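Local atomic coordinates of putative citrate lyase, alfa subunit (Streptococcus mutans, PDB entry 2HJ0), a protein that is a putative citrate lyase alpha subunit of the CitF family, with an alpha/beta fold built around two large mixed beta-sheets. Residues Y247-A261 against G281-E293. Sequence-based numbering, arbitrary orientation.
Sequences YTKNPKELLIAEYAA and GGASLAVTRFMRE
Ala257 is the small bump at the centre of this contact. Its methyl sits as a knob in a hollow made by Ala283, Ala286, Val287 and Phe290, with its CB 3.8 Å from Ala286 CB. Small residues at the crossing let the axes of the two helices come within 7.8 Å at an angle of -57°. Phe290 is the large knob in return. Its side chain fills the hollow among Leu254, Ala257, Glu258 and Ala261; Ala261 CB meets Phe290 CB, and the other three border the ring. Glu258 CB lies over one face, 3.8 Å from the ring centroid, in a CH-pi contact. The opposite face carries Arg289 CD, and Leu254 CD2 meets the ring edge in plane. Val287 CG2 points anti to its backbone N and fits against the backbone of the other helix, 3.5 Å from Ala257 O. It also touches the methyls of Ala260 and Ala261.

The chain before helix 251-261 adds a second patch. Tyr247 lays its ring alongside helix 282-293, with CD1 3.5 Å from Ala286 CA. Arg289 CB lies over one face, off toward the rim, in a CH-pi contact. At the ring edge, Tyr247 OH and Thr288 OG1 share a 2.8 Å hydrogen bond. The Arg289 chain bends at chi3 (-73°), and its guanidinium stands 80° from the tyrosine plane. Its NH1 reaches Leu254 CD2. Thr248 CG2 rests against the Ala286 methyl. Thr248 OG1 accepts from Asn250 N, which makes an ST turn, and separately donates to Glu253 OE2.

Ile413 of strand 409-413 touches Ile256, Ala260 and Ala283, and helix 311-318 reaches Tyr247 and Thr288 through Ala312. The pair is thus knobs-into-holes packing of two neighbouring helices against the mixed sheet that contains strand 409-413 in this alpha/beta protein.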
loop_
_atom_site.group_PDB
_atom_site.type_symbol
_atom_site.label_atom_id
_atom_site.label_comp_id
_atom_site.label_asym_id
_atom_site.label_seq_id
_atom_site.Cartn_x
_atom_site.Cartn_y
_atom_site.Cartn_z
ATOM N N TYR A 247 -21.690 0.545 -27.317
ATOM C CA TYR A 247 -20.856 0.955 -28.434
ATOM C C TYR A 247 -21.542 1.984 -29.321
ATOM O O TYR A 247 -22.719 2.285 -29.153
ATOM C CB TYR A 247 -20.491 -0.250 -29.289
ATOM C CG TYR A 247 -19.674 -1.301 -28.585
ATOM C CD1 TYR A 247 -18.406 -1.011 -28.081
ATOM C CD2 TYR A 247 -20.157 -2.598 -28.452
ATOM C CE1 TYR A 247 -17.637 -1.994 -27.463
ATOM C CE2 TYR A 247 -19.402 -3.583 -27.839
ATOM C CZ TYR A 247 -18.143 -3.278 -27.347
ATOM O OH TYR A 247 -17.404 -4.272 -26.751
ATOM N N THR A 248 -20.797 2.509 -30.283
ATOM C CA THR A 248 -21.331 3.505 -31.194
ATOM C C THR A 248 -22.157 2.884 -32.320
ATOM O O THR A 248 -22.141 1.672 -32.527
ATOM C CB THR A 248 -20.190 4.338 -31.800
ATOM O OG1 THR A 248 -20.726 5.316 -32.696
ATOM C CG2 THR A 248 -19.218 3.441 -32.546
ATOM N N LYS A 249 -22.877 3.731 -33.044
ATOM C CA LYS A 249 -23.722 3.303 -34.153
ATOM C C LYS A 249 -23.246 3.995 -35.418
ATOM O O LYS A 249 -23.584 3.586 -36.524
ATOM C CB LYS A 249 -25.167 3.695 -33.870
ATOM C CG LYS A 249 -25.648 3.274 -32.496
ATOM C CD LYS A 249 -25.986 1.793 -32.455
ATOM C CE LYS A 249 -27.453 1.585 -32.738
ATOM N NZ LYS A 249 -28.277 2.315 -31.731
ATOM N N ASN A 250 -22.461 5.055 -35.239
ATOM C CA ASN A 250 -21.926 5.823 -36.358
ATOM C C ASN A 250 -21.069 4.956 -37.262
ATOM O O ASN A 250 -19.963 4.554 -36.891
ATOM C CB ASN A 250 -21.078 6.983 -35.864
ATOM C CG ASN A 250 -20.499 7.781 -37.005
ATOM O OD1 ASN A 250 -21.234 8.414 -37.759
ATOM N ND2 ASN A 250 -19.176 7.742 -37.155
ATOM N N PRO A 251 -21.550 4.688 -38.482
ATOM C CA PRO A 251 -20.820 3.854 -39.444
ATOM C C PRO A 251 -19.371 4.267 -39.678
ATOM O O PRO A 251 -18.489 3.414 -39.780
ATOM C CB PRO A 251 -21.668 3.959 -40.705
ATOM C CG PRO A 251 -22.239 5.345 -40.595
ATOM C CD PRO A 251 -22.647 5.415 -39.143
ATOM N N LYS A 252 -19.118 5.568 -39.758
ATOM C CA LYS A 252 -17.760 6.035 -39.979
ATOM C C LYS A 252 -16.882 5.580 -38.815
ATOM O O LYS A 252 -15.795 5.033 -39.014
ATOM C CB LYS A 252 -17.742 7.557 -40.129
ATOM C CG LYS A 252 -16.362 8.176 -40.294
ATOM C CD LYS A 252 -16.456 9.679 -40.524
ATOM C CE LYS A 252 -16.418 10.023 -42.005
ATOM N NZ LYS A 252 -17.440 9.311 -42.833
ATOM N N GLU A 253 -17.356 5.785 -37.593
ATOM C CA GLU A 253 -16.583 5.374 -36.434
ATOM C C GLU A 253 -16.374 3.861 -36.415
ATOM O O GLU A 253 -15.258 3.390 -36.178
ATOM C CB GLU A 253 -17.265 5.849 -35.150
ATOM C CG GLU A 253 -17.023 7.327 -34.866
ATOM C CD GLU A 253 -17.849 7.857 -33.706
ATOM O OE1 GLU A 253 -17.612 9.013 -33.277
ATOM O OE2 GLU A 253 -18.741 7.118 -33.231
ATOM N N LEU A 254 -17.437 3.103 -36.682
ATOM C CA LEU A 254 -17.344 1.640 -36.699
ATOM C C LEU A 254 -16.311 1.128 -37.709
ATOM O O LEU A 254 -15.669 0.095 -37.493
ATOM C CB LEU A 254 -18.709 1.009 -37.004
ATOM C CG LEU A 254 -19.691 0.916 -35.849
ATOM C CD1 LEU A 254 -21.005 0.369 -36.339
ATOM C CD2 LEU A 254 -19.099 0.032 -34.772
ATOM N N LEU A 255 -16.157 1.844 -38.813
ATOM C CA LEU A 255 -15.189 1.454 -39.819
ATOM C C LEU A 255 -13.804 1.696 -39.245
ATOM O O LEU A 255 -12.905 0.868 -39.381
ATOM C CB LEU A 255 -15.366 2.296 -41.077
ATOM C CG LEU A 255 -14.526 1.921 -42.299
ATOM C CD1 LEU A 255 -15.174 0.758 -43.001
ATOM C CD2 LEU A 255 -14.438 3.104 -43.242
ATOM N N ILE A 256 -13.640 2.844 -38.598
ATOM C CA ILE A 256 -12.362 3.189 -38.004
ATOM C C ILE A 256 -12.031 2.146 -36.949
ATOM O O ILE A 256 -10.908 1.642 -36.895
ATOM C CB ILE A 256 -12.388 4.618 -37.379
ATOM C CG1 ILE A 256 -12.614 5.655 -38.486
ATOM C CG2 ILE A 256 -11.070 4.913 -36.675
ATOM C CD1 ILE A 256 -12.748 7.064 -38.012
ATOM N N ALA A 257 -13.011 1.805 -36.121
ATOM C CA ALA A 257 -12.803 0.799 -35.090
ATOM C C ALA A 257 -12.359 -0.504 -35.726
ATOM O O ALA A 257 -11.375 -1.099 -35.295
ATOM C CB ALA A 257 -14.086 0.573 -34.309
ATOM N N GLU A 258 -13.082 -0.937 -36.757
ATOM C CA GLU A 258 -12.751 -2.190 -37.425
ATOM C C GLU A 258 -11.350 -2.196 -38.014
ATOM O O GLU A 258 -10.632 -3.187 -37.882
ATOM C CB GLU A 258 -13.781 -2.531 -38.506
ATOM C CG GLU A 258 -13.431 -3.804 -39.259
ATOM C CD GLU A 258 -14.634 -4.534 -39.848
ATOM O OE1 GLU A 258 -15.469 -3.874 -40.525
ATOM O OE2 GLU A 258 -14.729 -5.779 -39.646
ATOM N N TYR A 259 -10.961 -1.101 -38.663
ATOM C CA TYR A 259 -9.620 -1.022 -39.229
ATOM C C TYR A 259 -8.614 -1.128 -38.079
ATOM O O TYR A 259 -7.592 -1.810 -38.195
ATOM C CB TYR A 259 -9.407 0.298 -39.987
ATOM C CG TYR A 259 -9.926 0.336 -41.422
ATOM C CD1 TYR A 259 -9.987 -0.820 -42.207
ATOM C CD2 TYR A 259 -10.301 1.547 -42.017
ATOM C CE1 TYR A 259 -10.406 -0.767 -43.542
ATOM C CE2 TYR A 259 -10.717 1.610 -43.346
ATOM C CZ TYR A 259 -10.769 0.458 -44.101
ATOM O OH TYR A 259 -11.204 0.537 -45.412
ATOM N N ALA A 260 -8.913 -0.466 -36.963
ATOM C CA ALA A 260 -8.035 -0.504 -35.801
ATOM C C ALA A 260 -7.835 -1.933 -35.296
ATOM O O ALA A 260 -6.709 -2.356 -35.023
ATOM C CB ALA A 260 -8.601 0.371 -34.693
ATOM N N ALA A 261 -8.928 -2.678 -35.173
ATOM C CA ALA A 261 -8.844 -4.059 -34.707
ATOM C C ALA A 261 -8.025 -4.939 -35.653
ATOM O O ALA A 261 -7.296 -5.824 -35.198
ATOM C CB ALA A 261 -10.233 -4.637 -34.530
ATOM N N GLY A 281 -14.906 5.273 -25.150
ATOM C CA GLY A 281 -16.025 5.751 -25.940
ATOM C C GLY A 281 -15.620 5.930 -27.391
ATOM O O GLY A 281 -14.445 5.785 -27.731
ATOM N N GLY A 282 -16.577 6.240 -28.258
ATOM C CA GLY A 282 -16.245 6.425 -29.656
ATOM C C GLY A 282 -15.681 5.186 -30.325
ATOM O O GLY A 282 -15.944 4.060 -29.902
ATOM N N ALA A 283 -14.900 5.394 -31.377
ATOM C CA ALA A 283 -14.305 4.290 -32.116
ATOM C C ALA A 283 -13.255 3.568 -31.282
ATOM O O ALA A 283 -13.121 2.349 -31.365
ATOM C CB ALA A 283 -13.678 4.809 -33.411
ATOM N N SER A 284 -12.503 4.325 -30.489
ATOM C CA SER A 284 -11.470 3.741 -29.641
ATOM C C SER A 284 -12.054 2.668 -28.723
ATOM O O SER A 284 -11.361 1.720 -28.344
ATOM C CB SER A 284 -10.799 4.816 -28.790
ATOM O OG SER A 284 -11.715 5.314 -27.836
ATOM N N LEU A 285 -13.321 2.815 -28.353
ATOM C CA LEU A 285 -13.961 1.827 -27.497
ATOM C C LEU A 285 -14.508 0.681 -28.327
ATOM O O LEU A 285 -14.283 -0.474 -28.013
ATOM C CB LEU A 285 -15.099 2.466 -26.698
ATOM C CG LEU A 285 -16.117 1.561 -25.990
ATOM C CD1 LEU A 285 -15.459 0.599 -25.021
ATOM C CD2 LEU A 285 -17.085 2.454 -25.261
ATOM N N ALA A 286 -15.218 1.020 -29.397
ATOM C CA ALA A 286 -15.825 0.028 -30.268
ATOM C C ALA A 286 -14.840 -1.007 -30.787
ATOM O O ALA A 286 -15.210 -2.147 -31.055
ATOM C CB ALA A 286 -16.503 0.719 -31.435
ATOM N N VAL A 287 -13.588 -0.609 -30.939
ATOM C CA VAL A 287 -12.581 -1.523 -31.440
ATOM C C VAL A 287 -12.638 -2.865 -30.708
ATOM O O VAL A 287 -12.336 -3.896 -31.299
ATOM C CB VAL A 287 -11.169 -0.898 -31.310
ATOM C CG1 VAL A 287 -10.802 -0.751 -29.845
ATOM C CG2 VAL A 287 -10.150 -1.742 -32.036
ATOM N N THR A 288 -13.042 -2.860 -29.438
ATOM C CA THR A 288 -13.108 -4.108 -28.674
ATOM C C THR A 288 -14.127 -5.107 -29.238
ATOM O O THR A 288 -13.954 -6.317 -29.103
ATOM C CB THR A 288 -13.444 -3.876 -27.174
ATOM O OG1 THR A 288 -14.797 -3.438 -27.047
ATOM C CG2 THR A 288 -12.542 -2.854 -26.571
ATOM N N ARG A 289 -15.188 -4.607 -29.862
ATOM C CA ARG A 289 -16.204 -5.483 -30.441
ATOM C C ARG A 289 -15.594 -6.355 -31.523
ATOM O O ARG A 289 -15.705 -7.582 -31.478
ATOM C CB ARG A 289 -17.354 -4.670 -31.051
ATOM C CG ARG A 289 -18.273 -5.489 -31.940
ATOM C CD ARG A 289 -19.182 -4.623 -32.797
ATOM N NE ARG A 289 -20.246 -3.981 -32.030
ATOM C CZ ARG A 289 -21.045 -3.041 -32.526
ATOM N NH1 ARG A 289 -20.884 -2.641 -33.780
ATOM N NH2 ARG A 289 -22.001 -2.503 -31.773
ATOM N N PHE A 290 -14.945 -5.720 -32.494
ATOM C CA PHE A 290 -14.325 -6.451 -33.598
ATOM C C PHE A 290 -13.177 -7.305 -33.103
ATOM O O PHE A 290 -12.945 -8.405 -33.600
ATOM C CB PHE A 290 -13.831 -5.477 -34.674
ATOM C CG PHE A 290 -14.907 -4.582 -35.200
ATOM C CD1 PHE A 290 -15.289 -3.451 -34.492
ATOM C CD2 PHE A 290 -15.594 -4.909 -36.365
ATOM C CE1 PHE A 290 -16.342 -2.659 -34.933
ATOM C CE2 PHE A 290 -16.650 -4.127 -36.816
ATOM C CZ PHE A 290 -17.027 -3.001 -36.098
HETATM N N MSE A 291 -12.470 -6.794 -32.107
HETATM C CA MSE A 291 -11.342 -7.505 -31.538
HETATM C C MSE A 291 -11.817 -8.828 -30.926
HETATM O O MSE A 291 -11.237 -9.888 -31.191
HETATM C CB MSE A 291 -10.678 -6.634 -30.474
HETATM C CG MSE A 291 -9.164 -6.675 -30.486
HETATM SE SE MSE A 291 -8.443 -5.730 -28.974
HETATM C CE MSE A 291 -9.042 -3.944 -29.437
ATOM N N ARG A 292 -12.875 -8.748 -30.114
ATOM C CA ARG A 292 -13.467 -9.916 -29.458
ATOM C C ARG A 292 -13.793 -10.998 -30.497
ATOM O O ARG A 292 -13.408 -12.157 -30.342
ATOM C CB ARG A 292 -14.753 -9.519 -28.704
ATOM C CG ARG A 292 -15.359 -10.642 -27.856
ATOM C CD ARG A 292 -16.597 -10.198 -27.088
ATOM N NE ARG A 292 -17.805 -10.319 -27.895
ATOM C CZ ARG A 292 -18.579 -11.401 -27.940
ATOM N NH1 ARG A 292 -18.282 -12.468 -27.209
ATOM N NH2 ARG A 292 -19.638 -11.426 -28.744
ATOM N N GLU A 293 -14.504 -10.600 -31.549
ATOM C CA GLU A 293 -14.887 -11.494 -32.627
ATOM C C GLU A 293 -13.666 -12.249 -33.149
ATOM O O GLU A 293 -13.691 -13.467 -33.280
ATOM C CB GLU A 293 -15.523 -10.683 -33.758
ATOM C CG GLU A 293 -16.231 -11.507 -34.823
ATOM C CD GLU A 293 -16.610 -10.680 -36.050
ATOM O OE1 GLU A 293 -17.303 -9.648 -35.883
ATOM O OE2 GLU A 293 -16.217 -11.066 -37.179
#